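Local coordinates for transcriptional regulator, MerR-family (Cupriavidus metallidurans CH34, PDB 5GPE), which binds lead(II) and, as a MerR-family regulator, probably binds promoter DNA to control transcription in response to the metal, at residues 87-90 / 91-95. Sequence-based numbering, arbitrary orientation.
Sequences AHIA and QVRTK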
ATOM      1  N   ALA B  87     -14.554 -11.139  -1.423  1.00 17.08           N
ATOM      2  CA  ALA B  87     -13.735 -10.395  -2.420  1.00 18.92           C
ATOM      3  C   ALA B  87     -12.417  -9.908  -1.798  1.00 17.58           C
ATOM      4  O   ALA B  87     -11.374  -9.940  -2.447  1.00 16.00           O
ATOM      5  CB  ALA B  87     -14.504  -9.234  -3.015  1.00 19.51           C
ATOM      6  N   HIS B  88     -12.463  -9.529  -0.521  1.00 17.61           N
ATOM      7  CA  HIS B  88     -11.253  -9.126   0.185  1.00 18.71           C
ATOM      8  C   HIS B  88     -10.282 -10.291   0.379  1.00 17.69           C
ATOM      9  O   HIS B  88      -9.077 -10.149   0.155  1.00 18.57           O
ATOM     10  CB  HIS B  88     -11.555  -8.506   1.552  1.00 20.32           C
ATOM     11  CG  HIS B  88     -10.498  -7.559   2.000  1.00 23.32           C
ATOM     12  ND1 HIS B  88     -10.664  -6.198   1.944  1.00 28.61           N
ATOM     13  CD2 HIS B  88      -9.233  -7.766   2.431  1.00 23.26           C
ATOM     14  CE1 HIS B  88      -9.559  -5.605   2.353  1.00 29.39           C
ATOM     15  NE2 HIS B  88      -8.678  -6.535   2.661  1.00 25.64           N
ATOM     16  N   ILE B  89     -10.814 -11.441   0.772  1.00 16.87           N
ATOM     17  CA  ILE B  89     -10.012 -12.670   0.879  1.00 17.64           C
ATOM     18  C   ILE B  89      -9.330 -12.998  -0.469  1.00 17.33           C
ATOM     19  O   ILE B  89      -8.134 -13.308  -0.513  1.00 15.58           O
ATOM     20  CB  ILE B  89     -10.867 -13.854   1.364  1.00 18.83           C
ATOM     21  CG1 ILE B  89     -11.246 -13.665   2.841  1.00 19.62           C
ATOM     22  CG2 ILE B  89     -10.140 -15.181   1.193  1.00 19.92           C
ATOM     23  CD1 ILE B  89     -12.383 -14.562   3.298  1.00 20.76           C
ATOM     24  N   ALA B  90     -10.093 -12.951  -1.554  1.00 17.67           N
ATOM     25  CA  ALA B  90      -9.551 -13.216  -2.910  1.00 19.65           C
ATOM     26  C   ALA B  90      -8.408 -12.253  -3.260  1.00 19.72           C
ATOM     27  O   ALA B  90      -7.371 -12.656  -3.795  1.00 21.95           O
ATOM     28  CB  ALA B  90     -10.652 -13.127  -3.961  1.00 20.77           C
ATOM     29  N   GLN B  91      -8.619 -10.978  -2.950  1.00 19.90           N
ATOM     30  CA  GLN B  91      -7.588  -9.938  -3.109  1.00 21.85           C
ATOM     31  C   GLN B  91      -6.276 -10.234  -2.359  1.00 17.66           C
ATOM     32  O   GLN B  91      -5.177 -10.076  -2.907  1.00 16.22           O
ATOM     33  CB  GLN B  91      -8.109  -8.590  -2.632  1.00 27.27           C
ATOM     34  CG  GLN B  91      -8.320  -7.595  -3.741  1.00 34.51           C
ATOM     35  CD  GLN B  91      -9.229  -6.456  -3.334  1.00 49.22           C
ATOM     36  OE1 GLN B  91     -10.187  -6.145  -4.040  1.00 54.98           O
ATOM     37  NE2 GLN B  91      -8.943  -5.831  -2.183  1.00 57.73           N
ATOM     38  N   VAL B  92      -6.410 -10.629  -1.102  1.00 15.67           N
ATOM     39  CA  VAL B  92      -5.255 -10.939  -0.269  1.00 16.21           C
ATOM     40  C   VAL B  92      -4.500 -12.147  -0.800  1.00 16.38           C
ATOM     41  O   VAL B  92      -3.260 -12.175  -0.779  1.00 17.09           O
ATOM     42  CB  VAL B  92      -5.686 -11.151   1.207  1.00 16.96           C
ATOM     43  CG1 VAL B  92      -4.549 -11.693   2.050  1.00 18.87           C
ATOM     44  CG2 VAL B  92      -6.133  -9.819   1.786  1.00 18.00           C
ATOM     45  N   ARG B  93      -5.236 -13.149  -1.276  1.00 16.11           N
ATOM     46  CA  ARG B  93      -4.625 -14.357  -1.834  1.00 17.54           C
ATOM     47  C   ARG B  93      -3.789 -14.061  -3.087  1.00 17.72           C
ATOM     48  O   ARG B  93      -2.699 -14.606  -3.264  1.00 16.62           O
ATOM     49  CB  ARG B  93      -5.689 -15.423  -2.123  1.00 19.52           C
ATOM     50  CG  ARG B  93      -6.218 -16.076  -0.847  1.00 20.04           C
ATOM     51  CD  ARG B  93      -7.427 -16.955  -1.100  1.00 21.36           C
ATOM     52  NE  ARG B  93      -7.827 -17.612   0.133  1.00 23.26           N
ATOM     53  CZ  ARG B  93      -8.955 -18.290   0.340  1.00 21.14           C
ATOM     54  NH1 ARG B  93      -9.870 -18.422  -0.601  1.00 19.15           N
ATOM     55  NH2 ARG B  93      -9.162 -18.826   1.537  1.00 21.59           N
ATOM     56  N   THR B  94      -4.301 -13.184  -3.940  1.00 18.18           N
ATOM     57  CA  THR B  94      -3.566 -12.788  -5.154  1.00 18.52           C
ATOM     58  C   THR B  94      -2.300 -12.000  -4.779  1.00 17.75           C
ATOM     59  O   THR B  94      -1.233 -12.211  -5.347  1.00 17.74           O
ATOM     60  CB  THR B  94      -4.457 -11.969  -6.093  1.00 19.13           C
ATOM     61  OG1 THR B  94      -5.567 -12.771  -6.489  1.00 18.41           O
ATOM     62  CG2 THR B  94      -3.687 -11.518  -7.338  1.00 20.53           C
ATOM     63  N   LYS B  95      -2.427 -11.109  -3.808  1.00 17.62           N
ATOM     64  CA  LYS B  95      -1.285 -10.324  -3.331  1.00 18.57           C
ATOM     65  C   LYS B  95      -0.179 -11.226  -2.762  1.00 17.41           C
ATOM     66  O   LYS B  95       0.991 -10.994  -3.006  1.00 16.55           O
ATOM     67  CB  LYS B  95      -1.736  -9.275  -2.302  1.00 20.30           C
ATOM     68  CG  LYS B  95      -0.636  -8.357  -1.812  1.00 23.87           C
ATOM     69  CD  LYS B  95      -0.077  -7.466  -2.925  1.00 30.03           C
ATOM     70  CE  LYS B  95       1.225  -6.770  -2.484  1.00 37.03           C
ATOM     71  NZ  LYS B  95       0.975  -5.716  -1.468  1.00 44.42           N
TER
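Arg93 lays one face of its guanidinium over the CG2 methyl of Ile89, with CZ 3.4 Å from that carbon and the methyl over the centre of the plane. The two residues sit one turn apart on helix 79-111, the long dimerisation helix of a MerR-type regulator, within a predicted coiled coil. Arg93 CG stands beside its backbone N (chi1 -74°) and the arginine then runs extended to NE, its side chain lying alongside that of Ile89 and pointing the same way. Arg93 NE makes a salt bridge with Glu103 of the second subunit, and Ile89 packs on Leu106 of that subunit, which places this face at the dimer interface.

On the buried His88, CD2 meets Val92 CG2 at 3.8 Å, the methyl approaching the ring obliquely. His88 ND1 is hydrogen-bonded to Glu63 and NE2 to Asp58 of the same chain, joining the long helix to helix 61-71 and the loop before it; two carboxylates so placed would favour the protonated imidazolium.

Regular i to i+4 backbone bonds underlie these contacts, such as Arg93 N to Ile89 O at 3.0 Å. Ala90 O accepts twice, from Thr94 N at 3.1 Å and from Thr94 OG1 at 3.2 Å, and the two donors reach the oxygen from opposite faces of its carbonyl plane.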